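Local coordinates for extracellular ligand-binding receptor (PDB 5ERE), which probably acts as a periplasmic-type receptor of the leucine-binding protein family, with a binding-protein module holding 2-oxo-4-methylpentanoic acid and a tandem PAS sensor module holding cytosine, at residues A[211-216]-A[227-232]; A[180-185]-A[204-209]; A[231-236]-A[305-310]. All blocks are in the same frame, centred on the assembly; numbering follows the deposited sequence.

Contact 1: A[211-216]-A[227-232]; sequences PIQRAE and LVYTYP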
loop_
_atom_site.group_PDB
_atom_site.type_symbol
_atom_site.label_atom_id
_atom_site.label_comp_id
_atom_site.label_asym_id
_atom_site.label_seq_id
_atom_site.Cartn_x
_atom_site.Cartn_y
_atom_site.Cartn_z
ATOM N N PRO A 211 11.889 9.630 -4.867
ATOM C CA PRO A 211 13.032 10.500 -5.183
ATOM C C PRO A 211 12.728 11.746 -6.017
ATOM O O PRO A 211 13.543 12.672 -6.038
ATOM C CB PRO A 211 13.948 9.573 -5.992
ATOM C CG PRO A 211 13.564 8.218 -5.551
ATOM C CD PRO A 211 12.096 8.283 -5.420
ATOM N N ILE A 212 11.589 11.779 -6.695
ATOM C CA ILE A 212 11.342 12.840 -7.682
ATOM C C ILE A 212 10.959 14.196 -7.045
ATOM O O ILE A 212 10.986 15.232 -7.709
ATOM C CB ILE A 212 10.252 12.374 -8.683
ATOM C CG1 ILE A 212 10.388 13.091 -10.038
ATOM C CG2 ILE A 212 8.876 12.589 -8.124
ATOM C CD1 ILE A 212 9.598 12.401 -11.138
ATOM N N GLN A 213 10.671 14.219 -5.747
ATOM C CA GLN A 213 10.228 15.480 -5.119
ATOM C C GLN A 213 11.425 16.367 -4.769
ATOM O O GLN A 213 11.809 16.479 -3.614
ATOM C CB GLN A 213 9.388 15.234 -3.850
ATOM C CG GLN A 213 8.770 16.544 -3.311
ATOM C CD GLN A 213 7.931 16.361 -2.061
ATOM O OE1 GLN A 213 6.806 15.868 -2.125
ATOM N NE2 GLN A 213 8.480 16.743 -0.907
ATOM N N ARG A 214 12.000 16.994 -5.788
ATOM C CA ARG A 214 13.164 17.860 -5.635
ATOM C C ARG A 214 12.831 19.245 -6.208
ATOM O O ARG A 214 11.976 19.365 -7.098
ATOM C CB ARG A 214 14.391 17.257 -6.334
ATOM C CG ARG A 214 14.638 15.768 -6.114
ATOM C CD ARG A 214 14.968 15.454 -4.629
ATOM N NE ARG A 214 16.028 16.311 -4.100
ATOM C CZ ARG A 214 16.357 16.398 -2.810
ATOM N NH1 ARG A 214 15.709 15.676 -1.899
ATOM N NH2 ARG A 214 17.339 17.207 -2.431
ATOM N N ALA A 215 13.511 20.277 -5.719
ATOM C CA ALA A 215 13.180 21.650 -6.069
ATOM C C ALA A 215 13.295 21.883 -7.580
ATOM O O ALA A 215 12.512 22.605 -8.169
ATOM C CB ALA A 215 14.082 22.602 -5.314
ATOM N N GLU A 216 14.274 21.241 -8.193
ATOM C CA GLU A 216 14.490 21.318 -9.636
ATOM C C GLU A 216 13.205 20.961 -10.400
ATOM O O GLU A 216 12.809 21.624 -11.366
ATOM C CB GLU A 216 15.647 20.378 -9.981
ATOM C CG GLU A 216 15.981 20.171 -11.428
ATOM C CD GLU A 216 17.205 19.268 -11.592
ATOM O OE1 GLU A 216 17.704 18.746 -10.561
ATOM O OE2 GLU A 216 17.671 19.083 -12.741
ATOM N N LEU A 227 2.224 16.195 -12.862
ATOM C CA LEU A 227 2.923 14.944 -12.617
ATOM C C LEU A 227 2.489 14.331 -11.281
ATOM O O LEU A 227 2.473 15.023 -10.285
ATOM C CB LEU A 227 4.431 15.187 -12.614
ATOM C CG LEU A 227 5.317 13.944 -12.495
ATOM C CD1 LEU A 227 6.649 14.265 -13.110
ATOM C CD2 LEU A 227 5.517 13.466 -11.059
ATOM N N VAL A 228 2.120 13.054 -11.278
ATOM C CA VAL A 228 1.633 12.387 -10.063
ATOM C C VAL A 228 2.723 11.455 -9.560
ATOM O O VAL A 228 3.356 10.796 -10.349
ATOM C CB VAL A 228 0.319 11.608 -10.337
ATOM C CG1 VAL A 228 -0.156 10.821 -9.105
ATOM C CG2 VAL A 228 -0.785 12.573 -10.785
ATOM N N TYR A 229 2.973 11.403 -8.257
ATOM C CA TYR A 229 3.980 10.462 -7.754
ATOM C C TYR A 229 3.656 9.945 -6.355
ATOM O O TYR A 229 2.885 10.557 -5.608
ATOM C CB TYR A 229 5.368 11.112 -7.755
ATOM C CG TYR A 229 5.435 12.340 -6.904
ATOM C CD1 TYR A 229 4.923 13.540 -7.363
ATOM C CD2 TYR A 229 6.005 12.309 -5.608
ATOM C CE1 TYR A 229 4.958 14.676 -6.590
ATOM C CE2 TYR A 229 6.052 13.433 -4.844
ATOM C CZ TYR A 229 5.525 14.625 -5.330
ATOM O OH TYR A 229 5.561 15.762 -4.566
ATOM N N THR A 230 4.221 8.789 -6.025
ATOM C CA THR A 230 4.091 8.251 -4.681
ATOM C C THR A 230 5.163 8.840 -3.785
ATOM O O THR A 230 6.276 9.124 -4.229
ATOM C CB THR A 230 4.167 6.743 -4.668
ATOM O OG1 THR A 230 5.204 6.282 -5.531
ATOM C CG2 THR A 230 2.857 6.160 -5.099
ATOM N N TYR A 231 4.810 9.057 -2.514
ATOM C CA TYR A 231 5.693 9.760 -1.603
ATOM C C TYR A 231 5.320 9.450 -0.120
ATOM O O TYR A 231 4.140 9.315 0.200
ATOM C CB TYR A 231 5.618 11.256 -1.861
ATOM C CG TYR A 231 6.748 12.016 -1.254
ATOM C CD1 TYR A 231 7.983 12.035 -1.861
ATOM C CD2 TYR A 231 6.574 12.717 -0.069
ATOM C CE1 TYR A 231 9.032 12.711 -1.296
ATOM C CE2 TYR A 231 7.610 13.406 0.508
ATOM C CZ TYR A 231 8.830 13.401 -0.098
ATOM O OH TYR A 231 9.850 14.084 0.481
ATOM N N PRO A 232 6.322 9.324 0.762
ATOM C CA PRO A 232 6.013 9.185 2.219
ATOM C C PRO A 232 5.116 10.267 2.764
ATOM O O PRO A 232 5.283 11.424 2.415
ATOM C CB PRO A 232 7.379 9.259 2.886
ATOM C CG PRO A 232 8.357 8.887 1.805
ATOM C CD PRO A 232 7.767 9.393 0.514
HETATM O O HOH W 1 12.561 15.005 -1.490
#

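Contact 2: A[180-185]-A[204-209]; sequences EALVLI and AQLVGT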
loop_
_atom_site.group_PDB
_atom_site.type_symbol
_atom_site.label_atom_id
_atom_site.label_comp_id
_atom_site.label_asym_id
_atom_site.label_seq_id
_atom_site.Cartn_x
_atom_site.Cartn_y
_atom_site.Cartn_z
ATOM N N GLU A 180 0.282 6.251 -22.703
ATOM C CA GLU A 180 -0.723 6.993 -21.969
ATOM C C GLU A 180 -0.123 7.588 -20.679
ATOM O O GLU A 180 -0.456 8.699 -20.256
ATOM C CB GLU A 180 -1.877 6.052 -21.644
ATOM C CG GLU A 180 -3.252 6.554 -21.979
ATOM C CD GLU A 180 -4.274 5.443 -21.884
ATOM O OE1 GLU A 180 -4.978 5.360 -20.852
ATOM O OE2 GLU A 180 -4.353 4.644 -22.845
ATOM N N ALA A 181 0.762 6.830 -20.049
ATOM C CA ALA A 181 1.483 7.350 -18.895
ATOM C C ALA A 181 2.960 7.035 -19.049
ATOM O O ALA A 181 3.335 5.925 -19.440
ATOM C CB ALA A 181 0.917 6.777 -17.607
ATOM N N LEU A 182 3.791 8.035 -18.772
ATOM C CA LEU A 182 5.239 7.856 -18.747
ATOM C C LEU A 182 5.758 7.871 -17.307
ATOM O O LEU A 182 5.797 8.922 -16.685
ATOM C CB LEU A 182 5.937 8.954 -19.539
ATOM C CG LEU A 182 7.476 8.942 -19.575
ATOM C CD1 LEU A 182 8.034 7.595 -19.995
ATOM C CD2 LEU A 182 8.009 10.051 -20.494
ATOM N N VAL A 183 6.184 6.711 -16.830
ATOM C CA VAL A 183 6.771 6.551 -15.514
ATOM C C VAL A 183 8.276 6.794 -15.497
ATOM O O VAL A 183 9.055 6.051 -16.101
ATOM C CB VAL A 183 6.486 5.144 -14.980
ATOM C CG1 VAL A 183 7.395 4.805 -13.741
ATOM C CG2 VAL A 183 5.021 5.045 -14.638
ATOM N N LEU A 184 8.682 7.820 -14.761
ATOM C CA LEU A 184 10.092 8.153 -14.608
ATOM C C LEU A 184 10.696 7.651 -13.298
ATOM O O LEU A 184 10.355 8.165 -12.233
ATOM C CB LEU A 184 10.247 9.652 -14.688
ATOM C CG LEU A 184 9.580 10.215 -15.943
ATOM C CD1 LEU A 184 9.692 11.691 -15.871
ATOM C CD2 LEU A 184 10.225 9.672 -17.249
ATOM N N ILE A 185 11.601 6.673 -13.356
ATOM C CA ILE A 185 12.309 6.281 -12.137
ATOM C C ILE A 185 13.548 7.193 -12.050
ATOM O O ILE A 185 14.648 6.872 -12.487
ATOM C CB ILE A 185 12.673 4.777 -12.095
ATOM C CG1 ILE A 185 11.459 3.897 -12.444
ATOM C CG2 ILE A 185 13.176 4.404 -10.709
ATOM C CD1 ILE A 185 10.163 4.221 -11.663
ATOM N N ALA A 204 1.899 12.346 -22.812
ATOM C CA ALA A 204 1.517 11.386 -21.770
ATOM C C ALA A 204 1.527 11.962 -20.332
ATOM O O ALA A 204 2.264 12.891 -20.026
ATOM C CB ALA A 204 2.449 10.155 -21.845
ATOM N N GLN A 205 0.667 11.420 -19.474
ATOM C CA GLN A 205 0.696 11.752 -18.038
ATOM C C GLN A 205 2.037 11.322 -17.456
ATOM O O GLN A 205 2.422 10.161 -17.603
ATOM C CB GLN A 205 -0.448 11.061 -17.281
ATOM C CG GLN A 205 -0.336 11.127 -15.753
ATOM C CD GLN A 205 -0.661 12.499 -15.195
ATOM O OE1 GLN A 205 -1.701 13.076 -15.527
ATOM N NE2 GLN A 205 0.220 13.031 -14.340
ATOM N N LEU A 206 2.754 12.257 -16.837
ATOM C CA LEU A 206 4.004 11.936 -16.154
ATOM C C LEU A 206 3.723 11.382 -14.750
ATOM O O LEU A 206 2.822 11.852 -14.063
ATOM C CB LEU A 206 4.894 13.170 -16.079
ATOM C CG LEU A 206 5.246 13.795 -17.425
ATOM C CD1 LEU A 206 6.199 14.938 -17.186
ATOM C CD2 LEU A 206 5.841 12.767 -18.384
ATOM N N VAL A 207 4.504 10.378 -14.353
ATOM C CA VAL A 207 4.317 9.659 -13.097
ATOM C C VAL A 207 5.696 9.376 -12.514
ATOM O O VAL A 207 6.612 8.992 -13.235
ATOM C CB VAL A 207 3.553 8.336 -13.297
ATOM C CG1 VAL A 207 3.353 7.598 -11.974
ATOM C CG2 VAL A 207 2.211 8.576 -14.012
ATOM N N GLY A 208 5.858 9.568 -11.208
ATOM C CA GLY A 208 7.146 9.311 -10.593
ATOM C C GLY A 208 6.984 8.712 -9.220
ATOM O O GLY A 208 5.877 8.346 -8.828
ATOM N N THR A 209 8.107 8.603 -8.516
ATOM C CA THR A 209 8.185 7.895 -7.231
ATOM C C THR A 209 8.933 8.786 -6.226
ATOM O O THR A 209 9.306 9.930 -6.539
ATOM C CB THR A 209 8.887 6.505 -7.393
ATOM O OG1 THR A 209 10.257 6.674 -7.755
ATOM C CG2 THR A 209 8.177 5.636 -8.465
HETATM O O HOH W 2 10.836 8.708 -9.672
#

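Contact 3: A[231-236]-A[305-310]; sequences YPSYNQ and SYPYIF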
loop_
_atom_site.group_PDB
_atom_site.type_symbol
_atom_site.label_atom_id
_atom_site.label_comp_id
_atom_site.label_asym_id
_atom_site.label_seq_id
_atom_site.Cartn_x
_atom_site.Cartn_y
_atom_site.Cartn_z
ATOM N N TYR A 231 4.810 9.057 -2.514
ATOM C CA TYR A 231 5.693 9.760 -1.603
ATOM C C TYR A 231 5.320 9.450 -0.120
ATOM O O TYR A 231 4.140 9.315 0.200
ATOM C CB TYR A 231 5.618 11.256 -1.861
ATOM C CG TYR A 231 6.748 12.016 -1.254
ATOM C CD1 TYR A 231 7.983 12.035 -1.861
ATOM C CD2 TYR A 231 6.574 12.717 -0.069
ATOM C CE1 TYR A 231 9.032 12.711 -1.296
ATOM C CE2 TYR A 231 7.610 13.406 0.508
ATOM C CZ TYR A 231 8.830 13.401 -0.098
ATOM O OH TYR A 231 9.850 14.084 0.481
ATOM N N PRO A 232 6.322 9.324 0.762
ATOM C CA PRO A 232 6.013 9.185 2.219
ATOM C C PRO A 232 5.116 10.267 2.764
ATOM O O PRO A 232 5.283 11.424 2.415
ATOM C CB PRO A 232 7.379 9.259 2.886
ATOM C CG PRO A 232 8.357 8.887 1.805
ATOM C CD PRO A 232 7.767 9.393 0.514
ATOM N N SER A 233 4.163 9.913 3.613
ATOM C CA SER A 233 3.153 10.898 4.000
ATOM C C SER A 233 3.450 11.746 5.246
ATOM O O SER A 233 2.514 12.263 5.836
ATOM C CB SER A 233 1.811 10.211 4.235
ATOM O OG SER A 233 1.818 9.544 5.458
ATOM N N TYR A 234 4.709 11.935 5.626
ATOM C CA TYR A 234 5.005 12.709 6.853
ATOM C C TYR A 234 4.528 14.151 6.683
ATOM O O TYR A 234 4.595 14.694 5.574
ATOM C CB TYR A 234 6.506 12.680 7.167
ATOM C CG TYR A 234 7.380 13.275 6.093
ATOM C CD1 TYR A 234 7.516 14.657 5.950
ATOM C CD2 TYR A 234 8.085 12.455 5.218
ATOM C CE1 TYR A 234 8.314 15.197 4.941
ATOM C CE2 TYR A 234 8.891 12.990 4.227
ATOM C CZ TYR A 234 8.998 14.344 4.080
ATOM O OH TYR A 234 9.798 14.842 3.063
ATOM N N ASN A 235 4.073 14.795 7.751
ATOM C CA ASN A 235 3.707 16.213 7.636
ATOM C C ASN A 235 4.873 17.161 7.887
ATOM O O ASN A 235 5.936 16.765 8.366
ATOM C CB ASN A 235 2.560 16.560 8.591
ATOM C CG ASN A 235 2.906 16.328 10.028
ATOM O OD1 ASN A 235 3.998 16.655 10.487
ATOM N ND2 ASN A 235 1.967 15.761 10.762
ATOM N N GLN A 236 4.633 18.439 7.627
ATOM C CA GLN A 236 5.648 19.479 7.769
ATOM C C GLN A 236 5.771 20.023 9.174
ATOM O O GLN A 236 6.520 20.950 9.411
ATOM C CB GLN A 236 5.336 20.634 6.820
ATOM C CG GLN A 236 5.127 20.186 5.382
ATOM C CD GLN A 236 6.289 19.370 4.854
ATOM O OE1 GLN A 236 7.449 19.630 5.194
ATOM N NE2 GLN A 236 5.987 18.366 4.021
ATOM N N SER A 305 8.841 0.579 7.834
ATOM C CA SER A 305 7.585 0.740 7.115
ATOM C C SER A 305 6.881 1.995 7.641
ATOM O O SER A 305 6.852 2.252 8.846
ATOM C CB SER A 305 6.719 -0.519 7.293
ATOM O OG SER A 305 5.377 -0.266 6.996
ATOM N N TYR A 306 6.324 2.775 6.721
ATOM C CA TYR A 306 5.519 3.933 7.078
ATOM C C TYR A 306 4.649 4.294 5.864
ATOM O O TYR A 306 4.985 3.939 4.724
ATOM C CB TYR A 306 6.379 5.113 7.499
ATOM C CG TYR A 306 7.669 5.331 6.745
ATOM C CD1 TYR A 306 8.857 4.769 7.184
ATOM C CD2 TYR A 306 7.712 6.154 5.619
ATOM C CE1 TYR A 306 10.041 4.992 6.549
ATOM C CE2 TYR A 306 8.916 6.378 4.949
ATOM C CZ TYR A 306 10.071 5.775 5.411
ATOM O OH TYR A 306 11.303 5.977 4.835
ATOM N N PRO A 307 3.529 4.971 6.104
ATOM C CA PRO A 307 2.603 5.129 4.970
ATOM C C PRO A 307 3.072 6.124 3.885
ATOM O O PRO A 307 3.893 7.012 4.138
ATOM C CB PRO A 307 1.312 5.608 5.642
ATOM C CG PRO A 307 1.772 6.233 6.976
ATOM C CD PRO A 307 2.948 5.430 7.394
ATOM N N TYR A 308 2.561 5.900 2.671
ATOM C CA TYR A 308 2.783 6.737 1.499
ATOM C C TYR A 308 1.442 7.281 1.005
ATOM O O TYR A 308 0.356 6.694 1.253
ATOM C CB TYR A 308 3.448 5.950 0.322
ATOM C CG TYR A 308 4.951 5.805 0.360
ATOM C CD1 TYR A 308 5.614 5.429 1.521
ATOM C CD2 TYR A 308 5.707 6.022 -0.762
ATOM C CE1 TYR A 308 6.987 5.289 1.547
ATOM C CE2 TYR A 308 7.067 5.891 -0.749
ATOM C CZ TYR A 308 7.706 5.527 0.440
ATOM O OH TYR A 308 9.056 5.395 0.493
ATOM N N ILE A 309 1.531 8.391 0.275
ATOM C CA ILE A 309 0.379 8.981 -0.378
ATOM C C ILE A 309 0.739 9.330 -1.817
ATOM O O ILE A 309 1.915 9.336 -2.211
ATOM C CB ILE A 309 -0.116 10.260 0.279
ATOM C CG1 ILE A 309 1.058 11.228 0.503
ATOM C CG2 ILE A 309 -0.804 9.921 1.556
ATOM C CD1 ILE A 309 0.660 12.680 0.738
ATOM N N PHE A 310 -0.296 9.647 -2.563
ATOM C CA PHE A 310 -0.113 10.319 -3.844
ATOM C C PHE A 310 0.039 11.816 -3.704
ATOM O O PHE A 310 -0.689 12.473 -2.946
ATOM C CB PHE A 310 -1.271 9.989 -4.755
ATOM C CG PHE A 310 -1.193 8.614 -5.309
ATOM C CD1 PHE A 310 -0.344 8.339 -6.356
ATOM C CD2 PHE A 310 -1.955 7.590 -4.773
ATOM C CE1 PHE A 310 -0.258 7.048 -6.879
ATOM C CE2 PHE A 310 -1.880 6.304 -5.291
ATOM C CZ PHE A 310 -1.020 6.039 -6.340
HETATM O O HOH W 3 4.930 8.500 6.456
#

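Contact 1: A[211-216]-A[227-232]
The Y231 ring carries the carboxamide of Q213 on one face, with Q213 OE1 3.6 Å above the ring plane and over its centre, and CD of the adjoining P232 on the opposite face, nearer the rim. Amide and ring planes are 25° apart, an amide-on-ring stack. Two residues earlier on the same strand, the Y229 ring takes I212 over a face and Q213 OE1 at its edge; I212 CG2 lies 4.0 Å from the centroid of the Y229 ring in a CH-pi contact. The setting is a beta-alpha-beta crossover of the periplasmic binding protein fold: 211-216 leads from strand 205-208 into helix 215-219, and both rings stand on the parallel strand 228-232. Q213 reaches over Y231 and past the hydroxyl edge of Y229, its CG anti to the backbone N (chi1 -172°) and the chain beyond extended. There Y229 OH donates to Q213 OE1 at 2.7 Å, in the carbonyl plane and on a lone pair, with a C=O...O angle of 118°. K311 NZ binds the same OE1, so two bonds grip this oxygen and limit rotation of the amide. Q213 NE2 and Y231 OH are 3.3 Å apart but poorly angled for a bond; the Y231 hydroxyl pairs with Y234. Nearby, P211 touches the bound 2-oxo-4-methylpentanoic acid. Just before the strand begins, I212 CD1 meets L227 CD1 tip to tip at 4.0 Å.

Contact 2: A[180-185]-A[204-209]
L182 is gripped through both its polar backbone atoms: L182 N donates to Q205 O at 2.8 Å, and V207 N donates to L182 O at 3.0 Å. These bonds belong to a parallel strand pair, in which the short strands 181-185 and 205-208 run 28° apart in direction. Q205 N to E180 O and L184 N to V207 O extend the pairing at the two ends, the latter being the straightest of the four, with an N-H...O angle of 165°. CA-H...O contacts lie among them, such as A181 CA to Q205 O at 3.2 Å. Where the strands part, a water takes over, donating to L184 O and accepting from T209 N. Apolar side chains pack on each face of the sheet. L182 and L206 run alongside each other on one face, L182 CB 4.0 Å from L206 CD2. On the other face V183 CG2 meets V207 CB at 3.8 Å, and helix 112-123 covers this side through L119 and L123. Among the polar side chains, Q205 bends at chi2 (74°), turning NE2 back to L206 O at 2.9 Å; the same NE2 also binds G226 O. With helix 190-199 the strands form a beta-alpha-beta unit. Thus the main-chain bonds fix the register whatever the side chains, while aliphatic packing on both faces depends on apolar residues.

Contact 3: A[231-236]-A[305-310]
P232 lies flat over one face of the Y308 ring: its N sits 3.6 Å above the ring plane near the centre, and P232 CD is 4.0 Å from the centroid of the Y308 ring, a CH-pi contact. The pyrrolidine runs alongside the ring where strand 228-232 pairs antiparallel with strand 304-314 in the periplasmic binding protein fold. Strand 228-232 ends here, while 304-314 is interrupted before Y308, consistent with the crossing strands that link the two lobes in this family. Y308 presents its ring to P232 with CG anti to the carbonyl carbon (chi1 -83°), and Y306 O lies in plane at the ring's edge. P232 CB also touches the Y306 ring, near its plane, at 3.9 Å from Y306 CE2. An alanine in place of Y308 would remove the ring under the proline, which is likely to open a gap into which the P232 ring could shift. Backbone bonds set this packing in register. Y231 and I309 form a hydrogen-bonded pair, I309 N donating to Y231 O at 2.8 Å and Y231 N to I309 O at 2.9 Å. P232 and Y308 follow as a non-hydrogen-bonded pair, and beyond them S233 N donates to P307 O at 3.0 Å, 30° out of the carbonyl plane, while S233 CB rests on I309 CG2 at 3.8 Å. A water also donates to P307 O, giving that oxygen a second partner. Farther out, F254 of helix 254-271 packs on P232 and Y306, the Y306 hydroxyl binds L108 O, and Q118 NE2 binds Y308 O.

From the N terminus, contact 2 comes first, closing the loop from strand 181-185 through helix 190-199 to strand 205-208. Contact 1 opens just after it and closes a second, short loop over helices 215-219 and 221-224. Contact 3 begins on Y231 and P232, where contact 1 ends, and spans the much longer excursion to strand 304-314. The loops run in series: none nests or crosses. Strand 228-232 is the common element, bonded to strand 205-208 by V228 N to L206 O and G208 N to V228 O, and to strand 304-314 on its other flank. The three contacts thus follow one mixed sheet from its parallel part to its antiparallel part.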